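Local coordinates for mitochondrial dynamics protein MID49 (PDB 4WOY), which recruits the dynamin-related GTPase Drp1 (DNM1L) to the mitochondrial outer membrane, regulates its GTPase activity and is required for mitochondrial fission, at residues G49-G54 and L71-E76; A66-L71 and T175-M180. The protein carries 1 engineered substitution. One frame throughout, in Å; residues are numbered along the deposited sequence.

Interaction 1: G49-G54 and L71-E76; sequences GALVPG and LLAPLE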
loop_
_atom_site.group_PDB
_atom_site.type_symbol
_atom_site.label_atom_id
_atom_site.label_comp_id
_atom_site.label_asym_id
_atom_site.label_seq_id
_atom_site.Cartn_x
_atom_site.Cartn_y
_atom_site.Cartn_z
ATOM N N GLY A 49 17.327 8.548 0.303
ATOM C CA GLY A 49 17.950 7.512 -0.496
ATOM C C GLY A 49 17.331 7.564 -1.880
ATOM O O GLY A 49 16.439 8.371 -2.138
ATOM N N ALA A 50 17.811 6.696 -2.763
ATOM C CA ALA A 50 17.276 6.568 -4.113
ATOM C C ALA A 50 15.798 6.181 -4.103
ATOM O O ALA A 50 15.363 5.358 -3.298
ATOM C CB ALA A 50 18.099 5.527 -4.906
ATOM N N LEU A 51 15.030 6.773 -5.005
ATOM C CA LEU A 51 13.622 6.438 -5.120
ATOM C C LEU A 51 13.486 4.997 -5.601
ATOM O O LEU A 51 14.127 4.593 -6.552
ATOM C CB LEU A 51 12.903 7.392 -6.084
ATOM C CG LEU A 51 12.927 8.908 -5.849
ATOM C CD1 LEU A 51 11.810 9.594 -6.621
ATOM C CD2 LEU A 51 12.821 9.245 -4.369
ATOM N N VAL A 52 12.651 4.225 -4.920
ATOM C CA VAL A 52 12.405 2.833 -5.275
ATOM C C VAL A 52 10.948 2.608 -5.661
ATOM O O VAL A 52 10.047 2.795 -4.840
ATOM C CB VAL A 52 12.747 1.868 -4.117
ATOM C CG1 VAL A 52 12.430 0.435 -4.508
ATOM C CG2 VAL A 52 14.200 2.030 -3.683
ATOM N N PRO A 53 10.710 2.247 -6.927
ATOM C CA PRO A 53 9.369 1.857 -7.351
ATOM C C PRO A 53 9.053 0.450 -6.872
ATOM O O PRO A 53 9.943 -0.402 -6.805
ATOM C CB PRO A 53 9.444 1.940 -8.881
ATOM C CG PRO A 53 10.874 1.686 -9.195
ATOM C CD PRO A 53 11.645 2.335 -8.061
ATOM N N GLY A 54 7.795 0.227 -6.505
ATOM C CA GLY A 54 7.379 -1.049 -5.960
ATOM C C GLY A 54 5.870 -1.151 -5.902
ATOM O O GLY A 54 5.160 -0.304 -6.455
ATOM N N LEU A 71 6.106 4.579 -4.967
ATOM C CA LEU A 71 7.372 5.236 -5.201
ATOM C C LEU A 71 7.925 5.614 -3.818
ATOM O O LEU A 71 7.476 6.586 -3.180
ATOM C CB LEU A 71 7.190 6.441 -6.111
ATOM C CG LEU A 71 8.455 6.953 -6.775
ATOM C CD1 LEU A 71 9.120 5.793 -7.487
ATOM C CD2 LEU A 71 8.142 8.071 -7.754
ATOM N N LEU A 72 8.871 4.802 -3.349
ATOM C CA LEU A 72 9.432 4.938 -2.013
ATOM C C LEU A 72 10.582 5.923 -2.032
ATOM O O LEU A 72 11.490 5.780 -2.841
ATOM C CB LEU A 72 9.933 3.598 -1.489
ATOM C CG LEU A 72 8.958 2.439 -1.360
ATOM C CD1 LEU A 72 9.545 1.354 -0.467
ATOM C CD2 LEU A 72 7.614 2.921 -0.846
ATOM N N ALA A 73 10.510 6.933 -1.165
ATOM C CA ALA A 73 11.596 7.887 -0.946
ATOM C C ALA A 73 12.084 7.759 0.511
ATOM O O ALA A 73 11.487 8.334 1.424
ATOM C CB ALA A 73 11.144 9.326 -1.266
ATOM N N PRO A 74 13.137 6.954 0.733
ATOM C CA PRO A 74 13.591 6.690 2.110
ATOM C C PRO A 74 14.368 7.840 2.730
ATOM O O PRO A 74 15.308 8.351 2.140
ATOM C CB PRO A 74 14.475 5.447 1.962
ATOM C CG PRO A 74 14.925 5.456 0.524
ATOM C CD PRO A 74 13.809 6.092 -0.261
ATOM N N LEU A 75 13.951 8.244 3.923
ATOM C CA LEU A 75 14.705 9.207 4.704
ATOM C C LEU A 75 15.910 8.494 5.279
ATOM O O LEU A 75 15.788 7.340 5.712
ATOM C CB LEU A 75 13.850 9.788 5.827
ATOM C CG LEU A 75 12.826 10.867 5.483
ATOM C CD1 LEU A 75 11.562 10.260 4.862
ATOM C CD2 LEU A 75 12.531 11.685 6.738
ATOM N N GLU A 76 17.081 9.127 5.238
ATOM C CA GLU A 76 18.225 8.533 5.923
ATOM C C GLU A 76 18.388 9.226 7.263
ATOM O O GLU A 76 18.914 10.333 7.325
ATOM C CB GLU A 76 19.501 8.632 5.089
ATOM C CG GLU A 76 19.408 7.798 3.816
ATOM C CD GLU A 76 20.556 7.986 2.863
ATOM O OE1 GLU A 76 21.384 8.914 3.055
ATOM O OE2 GLU A 76 20.626 7.178 1.914
#
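An antiparallel pairing joins the short strand 52-54 to strand 69-74 at the margin of the mixed sheet in the nucleotidyltransferase-like part of this predicted cytoplasmic domain. Val52 and Leu72 form the hydrogen-bonded pair: Val52 N donates to Leu72 O at 2.8 Å, and Leu72 N returns a bond of 2.8 Å to Val52 O. Their side chains share one sheet face, CB to CB at 4.2 Å. Pro53, which has no N-H to give, occupies the non-hydrogen-bonded pair with Leu71. With its CG anti to the backbone N (chi1 -162°), Leu71 spreads its two methyls: CD1 lies 4.1 Å from Pro53 CB, while CD2 meets CD1 of Leu51. The other branch of Leu51, CD2, presses on Ala73 CB at 3.5 Å. Beyond the regular pairing, Gly49 N donates to Pro74 O at 2.7 Å, and the Pro74 ring rests its CD against Ala50 O. Helix 18-42 covers Leu51 and Leu71 through Leu35, and its Gln36 accepts from Leu51 N through OE1; on the far side of strand 69-74 runs strand 173-182.

Interaction 2: A66-L71 and T175-M180; sequences AEHVRL and TLAVLM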
loop_
_atom_site.group_PDB
_atom_site.type_symbol
_atom_site.label_atom_id
_atom_site.label_comp_id
_atom_site.label_asym_id
_atom_site.label_seq_id
_atom_site.Cartn_x
_atom_site.Cartn_y
_atom_site.Cartn_z
ATOM N N ALA A 66 -3.515 -2.362 -11.359
ATOM C CA ALA A 66 -4.818 -2.313 -10.689
ATOM C C ALA A 66 -4.704 -1.482 -9.435
ATOM O O ALA A 66 -5.556 -0.639 -9.162
ATOM C CB ALA A 66 -5.309 -3.708 -10.349
ATOM N N GLU A 67 -3.629 -1.723 -8.687
ATOM C CA GLU A 67 -3.311 -0.955 -7.493
ATOM C C GLU A 67 -2.351 0.179 -7.826
ATOM O O GLU A 67 -1.755 0.222 -8.918
ATOM C CB GLU A 67 -2.659 -1.843 -6.434
ATOM C CG GLU A 67 -3.417 -3.093 -6.120
ATOM C CD GLU A 67 -4.712 -2.803 -5.425
ATOM O OE1 GLU A 67 -4.756 -1.827 -4.642
ATOM O OE2 GLU A 67 -5.676 -3.570 -5.634
ATOM N N HIS A 68 -2.182 1.078 -6.864
ATOM C CA HIS A 68 -1.162 2.113 -6.962
ATOM C C HIS A 68 0.203 1.477 -7.143
ATOM O O HIS A 68 0.430 0.320 -6.768
ATOM C CB HIS A 68 -1.126 2.991 -5.708
ATOM C CG HIS A 68 -2.295 3.905 -5.585
ATOM N ND1 HIS A 68 -3.263 4.010 -6.555
ATOM C CD2 HIS A 68 -2.658 4.766 -4.597
ATOM C CE1 HIS A 68 -4.178 4.887 -6.179
ATOM N NE2 HIS A 68 -3.824 5.362 -4.996
ATOM N N VAL A 69 1.101 2.239 -7.741
ATOM C CA VAL A 69 2.487 1.865 -7.832
ATOM C C VAL A 69 3.234 2.697 -6.783
ATOM O O VAL A 69 3.181 3.941 -6.795
ATOM C CB VAL A 69 3.028 2.098 -9.237
ATOM C CG1 VAL A 69 4.519 1.722 -9.325
ATOM C CG2 VAL A 69 2.165 1.345 -10.247
ATOM N N ARG A 70 3.886 2.012 -5.848
ATOM C CA ARG A 70 4.589 2.713 -4.778
ATOM C C ARG A 70 5.904 3.307 -5.280
ATOM O O ARG A 70 6.682 2.650 -5.980
ATOM C CB ARG A 70 4.824 1.780 -3.585
ATOM C CG ARG A 70 3.789 0.677 -3.499
ATOM C CD ARG A 70 3.415 0.267 -2.079
ATOM N NE ARG A 70 4.567 0.072 -1.216
ATOM C CZ ARG A 70 4.484 0.023 0.108
ATOM N NH1 ARG A 70 3.306 0.136 0.716
ATOM N NH2 ARG A 70 5.581 -0.139 0.827
ATOM N N LEU A 71 6.106 4.579 -4.967
ATOM C CA LEU A 71 7.372 5.236 -5.201
ATOM C C LEU A 71 7.925 5.614 -3.818
ATOM O O LEU A 71 7.476 6.586 -3.180
ATOM C CB LEU A 71 7.190 6.441 -6.111
ATOM C CG LEU A 71 8.455 6.953 -6.775
ATOM C CD1 LEU A 71 9.120 5.793 -7.487
ATOM C CD2 LEU A 71 8.142 8.071 -7.754
ATOM N N THR A 175 -1.340 5.163 -11.369
ATOM C CA THR A 175 -1.066 6.113 -10.317
ATOM C C THR A 175 0.204 5.781 -9.542
ATOM O O THR A 175 0.432 4.637 -9.177
ATOM C CB THR A 175 -2.230 6.165 -9.353
ATOM O OG1 THR A 175 -3.415 6.482 -10.087
ATOM C CG2 THR A 175 -2.000 7.223 -8.285
ATOM N N LEU A 176 1.037 6.790 -9.311
ATOM C CA LEU A 176 2.201 6.632 -8.466
ATOM C C LEU A 176 1.896 7.241 -7.097
ATOM O O LEU A 176 1.417 8.380 -6.998
ATOM C CB LEU A 176 3.434 7.294 -9.078
ATOM C CG LEU A 176 4.122 6.579 -10.245
ATOM C CD1 LEU A 176 4.979 7.571 -11.023
ATOM C CD2 LEU A 176 4.978 5.405 -9.786
ATOM N N ALA A 177 2.119 6.469 -6.042
ATOM C CA ALA A 177 2.013 7.032 -4.697
ATOM C C ALA A 177 3.411 7.366 -4.221
ATOM O O ALA A 177 4.240 6.467 -4.021
ATOM C CB ALA A 177 1.318 6.069 -3.736
ATOM N N VAL A 178 3.698 8.656 -4.067
ATOM C CA VAL A 178 5.016 9.061 -3.604
ATOM C C VAL A 178 5.051 8.923 -2.095
ATOM O O VAL A 178 4.334 9.635 -1.386
ATOM C CB VAL A 178 5.355 10.491 -3.993
ATOM C CG1 VAL A 178 6.760 10.816 -3.553
ATOM C CG2 VAL A 178 5.194 10.682 -5.492
ATOM N N LEU A 179 5.866 7.983 -1.612
ATOM C CA LEU A 179 5.882 7.654 -0.194
ATOM C C LEU A 179 7.214 7.941 0.460
ATOM O O LEU A 179 8.198 7.235 0.210
ATOM C CB LEU A 179 5.533 6.184 0.010
ATOM C CG LEU A 179 4.198 5.724 -0.564
ATOM C CD1 LEU A 179 4.187 4.202 -0.649
ATOM C CD2 LEU A 179 3.021 6.236 0.291
ATOM N N MET A 180 7.243 8.959 1.321
ATOM C CA MET A 180 8.442 9.193 2.153
ATOM C C MET A 180 8.422 8.199 3.315
ATOM O O MET A 180 7.436 8.112 4.043
ATOM C CB MET A 180 8.510 10.635 2.671
ATOM C CG MET A 180 8.924 11.669 1.602
ATOM S SD MET A 180 8.790 13.383 2.135
ATOM C CE MET A 180 7.049 13.523 2.535
HETATM O O HOH W 1 -2.297 2.622 -10.664
#
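His68 keeps its CG beside the backbone N (chi1 -72°), and Thr175 holds CG2 anti to its own backbone N; the two side chains run side by side, which places Thr175 CG2 over one face of the His68 imidazole, 4.0 Å from the ring centroid, in a CH-pi contact displaced toward the rim. Thr175 CB approaches His68 ND1 at 3.7 Å. This packing marks the start of a parallel pairing in which residues 69-71 run alongside 176-178. The backbone bonds form the parallel ladder: Val69 N donates to Thr175 O (2.9 Å), Ala177 N to Val69 O, Leu71 N to Ala177 O, and Leu179 N to Leu71 O (2.6 Å). Just ahead of the ladder, a water donates to Glu67 O and accepts from Thr175 N at 2.8 Å, linking the two segments just before their direct pairing begins. On one face of the sheet Val69 CG1 packs on Leu176 CD2 at 3.7 Å. On the other, the Arg70 side chain is kinked along its length, and Leu179 CD1 touches its CB at 3.9 Å and lies over one face of the guanidinium group, whose NH2 forms a salt bridge with Asp208 of strand 205-208. The Leu176 side is covered by Ala28 and Ile31 of helix 18-42 and Val178 by Leu133 and Leu137 of helix 126-139, while strand 162-166 flanks strand 173-182 and brings Glu162 against both His68 and Thr175.

Interactions 1 and 2 have centres about 11 Å apart and use the same strand, 69-74, which pairs antiparallel with 52-54 and parallel with 173-182. Leu71 belongs to both. Along the chain the order is 49-54, 66-71, 71-76 and 175-180, so the two contacts interleave, and strand 173-182 joins only after almost a hundred intervening residues. Probable hydrogen bonds from Arg70 N to Gly54 O and from Ala73 N to Leu179 O continue each pairing beyond its own segments. The result is three adjoining strands of one mixed sheet, with helix 18-42 packed on the Leu71 and Leu176 face, within the MID51-like nucleotidyltransferase-type region of this Drp1 receptor.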